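Local atomic coordinates of putative trimethylamine methyltransferase (Rhizobium meliloti, PDB entry 4YYC), a protein that probably acts as a methyltransferase of the trimethylamine methyltransferase kind. Residues A[155-158]-A[159-162]; A[227-230]-A[231-235]; A[379-383]-A[384-388]; A[478-481]-A[482-485]. One frame throughout, in Å; residues are numbered along the deposited sequence. Where two conformers were deposited one is given.

Contact 1: residues A[155-158]-A[159-162]; sequences YATI and EDFR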
loop_
_atom_site.group_PDB
_atom_site.type_symbol
_atom_site.label_atom_id
_atom_site.label_comp_id
_atom_site.label_asym_id
_atom_site.label_seq_id
_atom_site.Cartn_x
_atom_site.Cartn_y
_atom_site.Cartn_z
ATOM N N TYR A 155 -25.101 5.266 18.511
ATOM C CA TYR A 155 -24.131 5.225 19.611
ATOM C C TYR A 155 -23.784 3.804 19.965
ATOM O O TYR A 155 -24.648 2.900 19.939
ATOM C CB TYR A 155 -24.699 5.905 20.883
ATOM C CG TYR A 155 -24.694 7.386 20.748
ATOM C CD1 TYR A 155 -23.538 8.072 20.888
ATOM C CD2 TYR A 155 -25.839 8.094 20.425
ATOM C CE1 TYR A 155 -23.495 9.442 20.764
ATOM C CE2 TYR A 155 -25.799 9.473 20.280
ATOM C CZ TYR A 155 -24.620 10.122 20.450
ATOM O OH TYR A 155 -24.472 11.479 20.340
ATOM N N ALA A 156 -22.512 3.599 20.229
ATOM C CA ALA A 156 -21.991 2.306 20.656
ATOM C C ALA A 156 -22.463 1.946 22.067
ATOM O O ALA A 156 -22.675 2.828 22.880
ATOM C CB ALA A 156 -20.482 2.387 20.669
ATOM N N THR A 157 -22.592 0.637 22.317
ATOM C CA THR A 157 -23.035 0.106 23.609
ATOM C C THR A 157 -22.028 -0.885 24.131
ATOM O O THR A 157 -21.100 -1.290 23.439
ATOM C CB THR A 157 -24.355 -0.652 23.454
ATOM O OG1 THR A 157 -24.152 -1.789 22.605
ATOM C CG2 THR A 157 -25.435 0.257 22.876
ATOM N N ILE A 158 -22.233 -1.296 25.391
ATOM C CA ILE A 158 -21.374 -2.355 25.936
ATOM C C ILE A 158 -21.507 -3.658 25.171
ATOM O O ILE A 158 -20.547 -4.419 25.108
ATOM C CB ILE A 158 -21.625 -2.506 27.454
ATOM C CG1 ILE A 158 -20.566 -3.395 28.099
ATOM C CG2 ILE A 158 -23.028 -2.998 27.736
ATOM C CD1 ILE A 158 -19.167 -2.832 28.111
ATOM N N GLU A 159 -22.691 -3.959 24.649
ATOM C CA GLU A 159 -22.860 -5.133 23.803
ATOM C C GLU A 159 -21.939 -5.030 22.564
ATOM O O GLU A 159 -21.248 -6.002 22.203
ATOM C CB GLU A 159 -24.314 -5.325 23.392
ATOM C CG GLU A 159 -24.488 -6.583 22.598
ATOM C CD GLU A 159 -25.942 -6.929 22.342
ATOM O OE1 GLU A 159 -26.878 -6.373 22.999
ATOM O OE2 GLU A 159 -26.140 -7.741 21.424
ATOM N N ASP A 160 -21.878 -3.847 21.928
ATOM C CA ASP A 160 -20.954 -3.687 20.823
ATOM C C ASP A 160 -19.506 -3.836 21.263
ATOM O O ASP A 160 -18.684 -4.454 20.565
ATOM C CB ASP A 160 -21.076 -2.298 20.167
ATOM C CG ASP A 160 -22.406 -2.037 19.584
ATOM O OD1 ASP A 160 -22.863 -2.849 18.745
ATOM O OD2 ASP A 160 -23.000 -1.002 19.956
ATOM N N PHE A 161 -19.176 -3.239 22.406
ATOM C CA PHE A 161 -17.803 -3.364 22.947
ATOM C C PHE A 161 -17.425 -4.843 23.056
ATOM O O PHE A 161 -16.397 -5.311 22.571
ATOM C CB PHE A 161 -17.752 -2.694 24.321
ATOM C CG PHE A 161 -16.367 -2.483 24.858
ATOM C CD1 PHE A 161 -15.636 -3.515 25.471
ATOM C CD2 PHE A 161 -15.750 -1.253 24.718
ATOM C CE1 PHE A 161 -14.346 -3.292 25.919
ATOM C CE2 PHE A 161 -14.472 -1.041 25.167
ATOM C CZ PHE A 161 -13.768 -2.079 25.772
ATOM N N ARG A 162 -18.316 -5.605 23.667
ATOM C CA ARG A 162 -18.076 -7.036 23.805
ATOM C C ARG A 162 -17.945 -7.727 22.447
ATOM O O ARG A 162 -17.051 -8.564 22.267
ATOM C CB ARG A 162 -19.164 -7.688 24.634
ATOM C CG ARG A 162 -19.033 -7.310 26.089
ATOM C CD ARG A 162 -20.247 -7.749 26.846
ATOM N NE ARG A 162 -20.102 -7.498 28.258
ATOM C CZ ARG A 162 -21.015 -7.868 29.159
ATOM N NH1 ARG A 162 -22.153 -8.504 28.797
ATOM N NH2 ARG A 162 -20.765 -7.621 30.437
#
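Asp160 OD2 is gripped from several sides at the start of helix 158-170. The backbone N of Thr157 donates to it at 2.9 Å, meeting the anti lone pair of OD2 with an N-H...O angle of 148°, and Arg154 adds a salt bridge to the same oxygen. The hydroxyl Thr157 OG1 also lies close to OD2, at 3.0 Å, but as a bond this is weak and not settled. In return, Asp160 N donates to Thr157 OG1 over 3.1 Å. The reciprocal pair of side-chain-to-backbone bonds is a capping box with Thr157 as N-cap: OG1 serves Asp160 N, which lacks a helical carbonyl one turn back, and OD2 takes the N-H of the N-cap residue itself. Two torsions set it up: Thr157 holds OG1 between its own N and carbonyl carbon (chi1 64°), facing the first turn, while Asp160 folds its carboxylate beside its own N (chi1 -62°). The other carboxylate oxygen, OD1, is bonded to Tyr404 OH, so both ends of this buried group are held and its rotation is fixed. The gathered donors probably stabilise its negative charge. Behind the box the regular helix begins, with Phe161 N bonded to Thr157 O at 2.9 Å and Arg162 N to Ile158 O. Ile158 brings its CD1 methyl to within 4.0 Å of Phe161 CB. The turn thus leads from strand 153-155 into helix 158-170, with Asp160 against Val146 of strand 145-147 and Phe161 packed on Met196 and Ser199 of helix 192-202.

Contact 2: residues A[227-230]-A[231-235]; sequences ILFG and DDFVE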
loop_
_atom_site.group_PDB
_atom_site.type_symbol
_atom_site.label_atom_id
_atom_site.label_comp_id
_atom_site.label_asym_id
_atom_site.label_seq_id
_atom_site.Cartn_x
_atom_site.Cartn_y
_atom_site.Cartn_z
ATOM N N ILE A 227 -5.528 -8.434 40.525
ATOM C CA ILE A 227 -6.436 -9.560 40.769
ATOM C C ILE A 227 -6.201 -10.693 39.746
ATOM O O ILE A 227 -6.186 -11.870 40.101
ATOM C CB ILE A 227 -7.915 -9.100 40.750
ATOM C CG1 ILE A 227 -8.200 -8.254 41.993
ATOM C CG2 ILE A 227 -8.866 -10.296 40.711
ATOM C CD1 ILE A 227 -9.378 -7.309 41.934
ATOM N N LEU A 228 -6.013 -10.315 38.500
ATOM C CA LEU A 228 -5.866 -11.266 37.393
ATOM C C LEU A 228 -4.510 -11.987 37.370
ATOM O O LEU A 228 -4.455 -13.202 37.223
ATOM C CB LEU A 228 -6.098 -10.525 36.088
ATOM C CG LEU A 228 -5.920 -11.326 34.827
ATOM C CD1 LEU A 228 -6.813 -12.560 34.792
ATOM C CD2 LEU A 228 -6.220 -10.433 33.651
ATOM N N PHE A 229 -3.430 -11.222 37.503
ATOM C CA PHE A 229 -2.050 -11.712 37.304
ATOM C C PHE A 229 -1.259 -11.892 38.611
ATOM O O PHE A 229 -0.209 -12.568 38.616
ATOM C CB PHE A 229 -1.275 -10.674 36.506
ATOM C CG PHE A 229 -1.648 -10.588 35.065
ATOM C CD1 PHE A 229 -1.065 -11.430 34.139
ATOM C CD2 PHE A 229 -2.535 -9.613 34.608
ATOM C CE1 PHE A 229 -1.350 -11.333 32.788
ATOM C CE2 PHE A 229 -2.857 -9.525 33.249
ATOM C CZ PHE A 229 -2.271 -10.384 32.346
ATOM N N GLY A 230 -1.705 -11.274 39.702
ATOM C CA GLY A 230 -0.912 -11.207 40.936
ATOM C C GLY A 230 -0.257 -9.856 41.165
ATOM O O GLY A 230 0.153 -9.177 40.201
ATOM N N ASP A 231 -0.171 -9.454 42.430
ATOM C CA ASP A 231 0.346 -8.135 42.781
ATOM C C ASP A 231 1.803 -7.969 42.342
ATOM O O ASP A 231 2.127 -7.009 41.640
ATOM C CB ASP A 231 0.190 -7.851 44.294
ATOM C CG ASP A 231 0.479 -6.381 44.658
ATOM O OD1 ASP A 231 1.518 -5.844 44.249
ATOM O OD2 ASP A 231 -0.346 -5.731 45.347
ATOM N N ASP A 232 2.686 -8.889 42.747
ATOM C CA ASP A 232 4.099 -8.729 42.379
ATOM C C ASP A 232 4.302 -8.855 40.867
ATOM O O ASP A 232 5.137 -8.138 40.307
ATOM C CB ASP A 232 5.022 -9.694 43.110
ATOM C CG ASP A 232 5.049 -9.451 44.600
ATOM O OD1 ASP A 232 5.225 -8.288 45.026
ATOM O OD2 ASP A 232 4.880 -10.424 45.355
ATOM N N PHE A 233 3.523 -9.713 40.221
ATOM C CA PHE A 233 3.622 -9.875 38.768
ATOM C C PHE A 233 3.402 -8.559 38.042
ATOM O O PHE A 233 4.180 -8.217 37.156
ATOM C CB PHE A 233 2.665 -10.922 38.251
ATOM C CG PHE A 233 2.927 -11.307 36.818
ATOM C CD1 PHE A 233 2.406 -10.576 35.778
ATOM C CD2 PHE A 233 3.695 -12.405 36.531
ATOM C CE1 PHE A 233 2.634 -10.947 34.464
ATOM C CE2 PHE A 233 3.945 -12.789 35.223
ATOM C CZ PHE A 233 3.407 -12.065 34.183
ATOM N N VAL A 234 2.361 -7.820 38.414
ATOM C CA VAL A 234 2.085 -6.542 37.763
ATOM C C VAL A 234 3.189 -5.509 38.023
ATOM O O VAL A 234 3.580 -4.766 37.119
ATOM C CB VAL A 234 0.697 -6.026 38.168
ATOM C CG1 VAL A 234 0.483 -4.602 37.717
ATOM C CG2 VAL A 234 -0.372 -6.982 37.644
ATOM N N GLU A 235 3.725 -5.473 39.251
ATOM C CA GLU A 235 4.791 -4.519 39.537
ATOM C C GLU A 235 6.072 -4.819 38.764
ATOM O O GLU A 235 6.912 -3.943 38.627
ATOM C CB GLU A 235 5.110 -4.510 41.037
ATOM C CG GLU A 235 4.004 -3.937 41.913
ATOM C CD GLU A 235 3.705 -2.460 41.647
ATOM O OE1 GLU A 235 4.626 -1.646 41.371
ATOM O OE2 GLU A 235 2.514 -2.092 41.680
#
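The rings of Phe229 and Phe233 lie nearly parallel, their planes only 8° apart, but are slid so far along each other that they barely overlap, with centroids 5.6 Å apart. The touching is done by the CD1 side of Phe229 with its CB, and by the CD1-CE1 side of Phe233: Phe229 CD1 approaches Phe233 CE1 at 3.7 Å, and Phe229 CB sits 3.8 Å from Phe233 CD1. Different first torsions bring them together. Phe229 keeps its ring beside its own N, whereas Phe233 turns CG away from its N (chi1 -169°), which puts its ring beside Phe229. The helical turn itself brings Phe233 CB to 3.3 Å from Phe229 O. Between the two aromatics, Gly230 is the first residue past helix 215-229 and the N-cap of helix 231-236. Its phi of 103° would jam a side chain against the carbonyl of Phe229, so glycine is called for here. Gly230 O accepts from Val234 N at 3.1 Å, closing the first turn of the new helix. Val234 CG2 lies 4.0 Å from Phe229 CB. The ring of Phe233 also meets His120 edge-to-face and, like Phe229, touches Val239. An alanine in place of Phe233 would remove the ring and probably leave a gap beside Phe229 CD1 and His120, with the Phe229 ring freer to turn. Outside the aromatic pair, Lys226 of the preceding helix forms salt bridges with Glu235 OE2 and, in the conformer described, with Asp231 OD1.

Contact 3: residues A[379-383]-A[384-388]; sequences NMTLL and AGTNF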
loop_
_atom_site.group_PDB
_atom_site.type_symbol
_atom_site.label_atom_id
_atom_site.label_comp_id
_atom_site.label_asym_id
_atom_site.label_seq_id
_atom_site.Cartn_x
_atom_site.Cartn_y
_atom_site.Cartn_z
ATOM N N ASN A 379 0.014 -0.367 4.589
ATOM C CA ASN A 379 1.258 -0.777 3.936
ATOM C C ASN A 379 2.457 0.020 4.486
ATOM O O ASN A 379 3.494 -0.552 4.743
ATOM C CB ASN A 379 1.127 -0.713 2.395
ATOM C CG ASN A 379 0.319 -1.888 1.827
ATOM O OD1 ASN A 379 0.661 -3.076 2.008
ATOM N ND2 ASN A 379 -0.739 -1.563 1.103
HETATM N N MSE A 380 2.298 1.307 4.700
HETATM C CA MSE A 380 3.351 2.123 5.343
HETATM C C MSE A 380 3.612 1.593 6.726
HETATM O O MSE A 380 4.750 1.460 7.163
HETATM C CB MSE A 380 2.960 3.598 5.342
HETATM C CG MSE A 380 3.835 4.512 6.171
HETATM SE SE MSE A 380 3.521 4.427 8.087
HETATM C CE MSE A 380 1.751 5.249 8.079
ATOM N N THR A 381 2.549 1.194 7.429
ATOM C CA THR A 381 2.698 0.798 8.834
ATOM C C THR A 381 3.634 -0.396 8.925
ATOM O O THR A 381 4.551 -0.451 9.748
ATOM C CB THR A 381 1.319 0.451 9.432
ATOM O OG1 THR A 381 0.469 1.606 9.380
ATOM C CG2 THR A 381 1.415 -0.018 10.848
ATOM N N LEU A 382 3.441 -1.355 8.020
ATOM C CA LEU A 382 4.294 -2.547 8.045
ATOM C C LEU A 382 5.702 -2.200 7.569
ATOM O O LEU A 382 6.711 -2.612 8.182
ATOM C CB LEU A 382 3.730 -3.626 7.143
ATOM C CG LEU A 382 4.567 -4.920 7.102
ATOM C CD1 LEU A 382 4.467 -5.628 8.416
ATOM C CD2 LEU A 382 4.152 -5.815 5.958
ATOM N N LEU A 383 5.807 -1.486 6.466
ATOM C CA LEU A 383 7.121 -1.259 5.864
ATOM C C LEU A 383 7.984 -0.324 6.688
ATOM O O LEU A 383 9.219 -0.427 6.659
ATOM C CB LEU A 383 6.970 -0.731 4.430
ATOM C CG LEU A 383 6.296 -1.706 3.468
ATOM C CD1 LEU A 383 6.254 -1.076 2.112
ATOM C CD2 LEU A 383 7.020 -3.013 3.400
ATOM N N ALA A 384 7.350 0.541 7.482
ATOM C CA ALA A 384 8.088 1.399 8.434
ATOM C C ALA A 384 8.621 0.622 9.615
ATOM O O ALA A 384 9.427 1.170 10.381
ATOM C CB ALA A 384 7.170 2.521 8.929
ATOM N N GLY A 385 8.184 -0.623 9.823
ATOM C CA GLY A 385 8.623 -1.396 10.997
ATOM C C GLY A 385 7.900 -0.969 12.257
ATOM O O GLY A 385 8.508 -0.853 13.315
ATOM N N THR A 386 6.609 -0.724 12.168
ATOM C CA THR A 386 5.870 -0.234 13.331
ATOM C C THR A 386 5.759 -1.371 14.362
ATOM O O THR A 386 5.355 -2.479 14.035
ATOM C CB THR A 386 4.485 0.307 12.911
ATOM O OG1 THR A 386 4.655 1.291 11.902
ATOM C CG2 THR A 386 3.730 0.928 14.062
ATOM N N ASN A 387 6.008 -1.076 15.641
ATOM C CA ASN A 387 5.961 -2.089 16.680
ATOM C C ASN A 387 4.566 -2.297 17.244
ATOM O O ASN A 387 4.189 -3.420 17.536
ATOM C CB ASN A 387 6.911 -1.722 17.831
ATOM C CG ASN A 387 8.365 -1.697 17.410
ATOM O OD1 ASN A 387 9.025 -0.676 17.541
ATOM N ND2 ASN A 387 8.863 -2.808 16.913
ATOM N N PHE A 388 3.786 -1.236 17.407
ATOM C CA PHE A 388 2.467 -1.331 17.988
ATOM C C PHE A 388 1.522 -0.551 17.110
ATOM O O PHE A 388 1.760 0.629 16.855
ATOM C CB PHE A 388 2.452 -0.808 19.422
ATOM C CG PHE A 388 1.100 -0.778 20.018
ATOM C CD1 PHE A 388 0.353 -1.944 20.097
ATOM C CD2 PHE A 388 0.545 0.413 20.505
ATOM C CE1 PHE A 388 -0.909 -1.933 20.635
ATOM C CE2 PHE A 388 -0.753 0.432 21.021
ATOM C CZ PHE A 388 -1.474 -0.747 21.084
#
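Thr381 O takes two bonds from one residue, Thr386, at the end of helix 368-383. The backbone N of Thr386 donates at 3.2 Å, nearly in line with the carbonyl, while the hydroxyl Thr386 OG1 donates at 2.8 Å on a lone pair in the carbonyl plane. Thr386 can do both because OG1 stands beside its own N (chi1 -55°), and its CB comes to 3.7 Å from the CG2 methyl of Thr381, so the two threonines also touch through carbon. The last helical bond runs from Ala384 N to Met380 O, at 2.8 Å. The Ala384 methyl lies close to the same oxygen, with the selenium of Met380, a selenomethionine, 4.2 Å from Ala384 CB. Gly385 N then bonds to Leu382 O at 3.0 Å, approaching well above the carbonyl plane. With the Thr386 N bond joining residues five apart, the positive phi of Gly385 (78°) completes a Schellman motif, which stops the helix and turns the chain toward strand 388-389. A second layer holds these groups. Thr381 OG1 is bonded to Thr377 O one turn back and to Gly358 N, fixing the side chain whose methyl meets Thr386, and Ala384 O is bonded to Arg348. Helix 334-350 covers the Met380 and Ala384 face through Tyr341, while Thr386 packs on Phe354 of strand 354-355. On another side of the helix, Leu383 rests on Leu383 of the second subunit, and Asn379 ND2 is bonded to Asn376 of that subunit.

Contact 4: residues A[478-481]-A[482-485]; sequences EKRI and EQRA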
loop_
_atom_site.group_PDB
_atom_site.type_symbol
_atom_site.label_atom_id
_atom_site.label_comp_id
_atom_site.label_asym_id
_atom_site.label_seq_id
_atom_site.Cartn_x
_atom_site.Cartn_y
_atom_site.Cartn_z
ATOM N N GLU A 478 -24.277 -10.766 -6.823
ATOM C CA GLU A 478 -23.558 -9.542 -7.139
ATOM C C GLU A 478 -23.110 -8.812 -5.855
ATOM O O GLU A 478 -23.264 -7.605 -5.724
ATOM C CB GLU A 478 -24.382 -8.623 -8.015
ATOM C CG GLU A 478 -24.755 -9.268 -9.359
ATOM C CD GLU A 478 -25.636 -8.385 -10.215
ATOM O OE1 GLU A 478 -25.183 -7.319 -10.659
ATOM O OE2 GLU A 478 -26.756 -8.768 -10.464
ATOM N N LYS A 479 -22.514 -9.569 -4.952
ATOM C CA LYS A 479 -22.191 -9.043 -3.617
ATOM C C LYS A 479 -20.892 -8.257 -3.559
ATOM O O LYS A 479 -19.859 -8.691 -4.086
ATOM C CB LYS A 479 -22.123 -10.184 -2.612
ATOM C CG LYS A 479 -23.424 -10.914 -2.360
ATOM C CD LYS A 479 -23.265 -12.049 -1.411
ATOM C CE LYS A 479 -24.633 -12.685 -1.153
ATOM N NZ LYS A 479 -24.562 -13.793 -0.192
ATOM N N ARG A 480 -20.951 -7.138 -2.866
ATOM C CA ARG A 480 -19.748 -6.398 -2.530
ATOM C C ARG A 480 -19.104 -7.057 -1.300
ATOM O O ARG A 480 -19.734 -7.774 -0.526
ATOM C CB ARG A 480 -20.097 -4.942 -2.276
ATOM C CG ARG A 480 -20.628 -4.272 -3.514
ATOM C CD ARG A 480 -21.250 -2.939 -3.167
ATOM N NE ARG A 480 -20.311 -2.045 -2.515
ATOM C CZ ARG A 480 -19.457 -1.236 -3.141
ATOM N NH1 ARG A 480 -18.656 -0.479 -2.429
ATOM N NH2 ARG A 480 -19.403 -1.179 -4.459
ATOM N N ILE A 481 -17.825 -6.814 -1.120
ATOM C CA ILE A 481 -17.081 -7.462 -0.053
ATOM C C ILE A 481 -17.684 -7.186 1.329
ATOM O O ILE A 481 -17.660 -8.081 2.166
ATOM C CB ILE A 481 -15.582 -7.125 -0.116
ATOM C CG1 ILE A 481 -14.803 -7.996 0.893
ATOM C CG2 ILE A 481 -15.322 -5.619 0.106
ATOM C CD1 ILE A 481 -13.294 -7.916 0.717
ATOM N N GLU A 482 -18.236 -6.010 1.534
ATOM C CA GLU A 482 -18.767 -5.695 2.868
ATOM C C GLU A 482 -19.980 -6.548 3.206
ATOM O O GLU A 482 -20.228 -6.803 4.385
ATOM C CB GLU A 482 -19.005 -4.217 3.064
ATOM C CG GLU A 482 -20.110 -3.640 2.222
ATOM C CD GLU A 482 -19.576 -3.049 0.916
ATOM O OE1 GLU A 482 -18.577 -3.579 0.403
ATOM O OE2 GLU A 482 -20.194 -2.104 0.387
ATOM N N GLN A 483 -20.714 -7.028 2.198
ATOM C CA GLN A 483 -21.832 -7.942 2.425
ATOM C C GLN A 483 -21.300 -9.295 2.900
ATOM O O GLN A 483 -21.863 -9.898 3.833
ATOM C CB GLN A 483 -22.699 -8.096 1.162
ATOM C CG GLN A 483 -23.430 -6.832 0.715
ATOM C CD GLN A 483 -24.055 -7.013 -0.656
ATOM O OE1 GLN A 483 -23.501 -6.629 -1.676
ATOM N NE2 GLN A 483 -25.217 -7.643 -0.676
ATOM N N ARG A 484 -20.243 -9.788 2.248
ATOM C CA ARG A 484 -19.616 -11.016 2.707
ATOM C C ARG A 484 -18.989 -10.834 4.123
ATOM O O ARG A 484 -19.003 -11.766 4.939
ATOM C CB ARG A 484 -18.623 -11.566 1.675
ATOM C CG ARG A 484 -19.238 -11.935 0.322
ATOM C CD ARG A 484 -18.251 -12.688 -0.577
ATOM N NE ARG A 484 -17.140 -11.816 -0.966
ATOM C CZ ARG A 484 -17.167 -10.809 -1.824
ATOM N NH1 ARG A 484 -18.244 -10.530 -2.554
ATOM N NH2 ARG A 484 -16.090 -10.081 -1.959
ATOM N N ALA A 485 -18.442 -9.656 4.366
ATOM C CA ALA A 485 -17.890 -9.323 5.714
ATOM C C ALA A 485 -18.949 -9.351 6.784
ATOM O O ALA A 485 -18.714 -9.858 7.888
ATOM C CB ALA A 485 -17.208 -7.992 5.681
#
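Glu482, the second residue of helix 481-495, reaches back to Arg480, the N-cap of that helix, at an N-terminal turn held by side chains of both segments. Its CG takes the position between its own N and carbonyl carbon (chi1 68°), and a bend at chi2 returns the carboxylate alongside Arg480. There Arg480 NE donates to Glu482 OE2 at 2.9 Å, almost straight at 176° and within the guanidinium plane; it meets the syn side of OE2, somewhat out of the carboxylate plane, with the carboxylate turned nearly perpendicular to the guanidinium. In the conformer described, the same OE2 is salt-bridged to Arg480 of the second subunit, and the relation is mutual, so these charges link the two chains. A glutamine in place of Glu482 would remove that carboxylate charge and probably leave the two arginines without their charged partner. Gln483 extends its amide back so that OE1 accepts from Arg480 N at 2.9 Å, while Gln483 N donates to Arg480 O at 3.0 Å, a reciprocal exchange between N-cap and third helical residue. Arg484 bends at chi3 and lays its guanidinium over Ile481, with NH2 3.4 Å from Ile481 CA. Its NE is bonded to Leu464 O, and at the rim of the guanidinium NH1 makes a weak bond to Lys479 O, an oxygen that also accepts from Trp473 NE1. Ala485 packs on Met408 and Ile409 of helix 404-420, and its N donates to Ile481 O at 2.8 Å, in the carbonyl plane.

The four contacts follow one another along the chain, each at a helix end, and none touches another. Contacts 1 and 4 start helices 158-170 and 481-495, contact 3 ends helix 368-383, and contact 2 joins helices 215-229 and 231-236. Contact 3 is the most central, about 11 Å from the chain centre, whereas the others lie about 20 to 27 Å out. Contacts 2 and 4 are farthest apart, with centres about 44 Å from each other. Helix 404-420 is met by residues of contacts 1, 3 and 4. Contacts 3 and 4 also meet the second subunit, so these two chain turns help build the dimer interface.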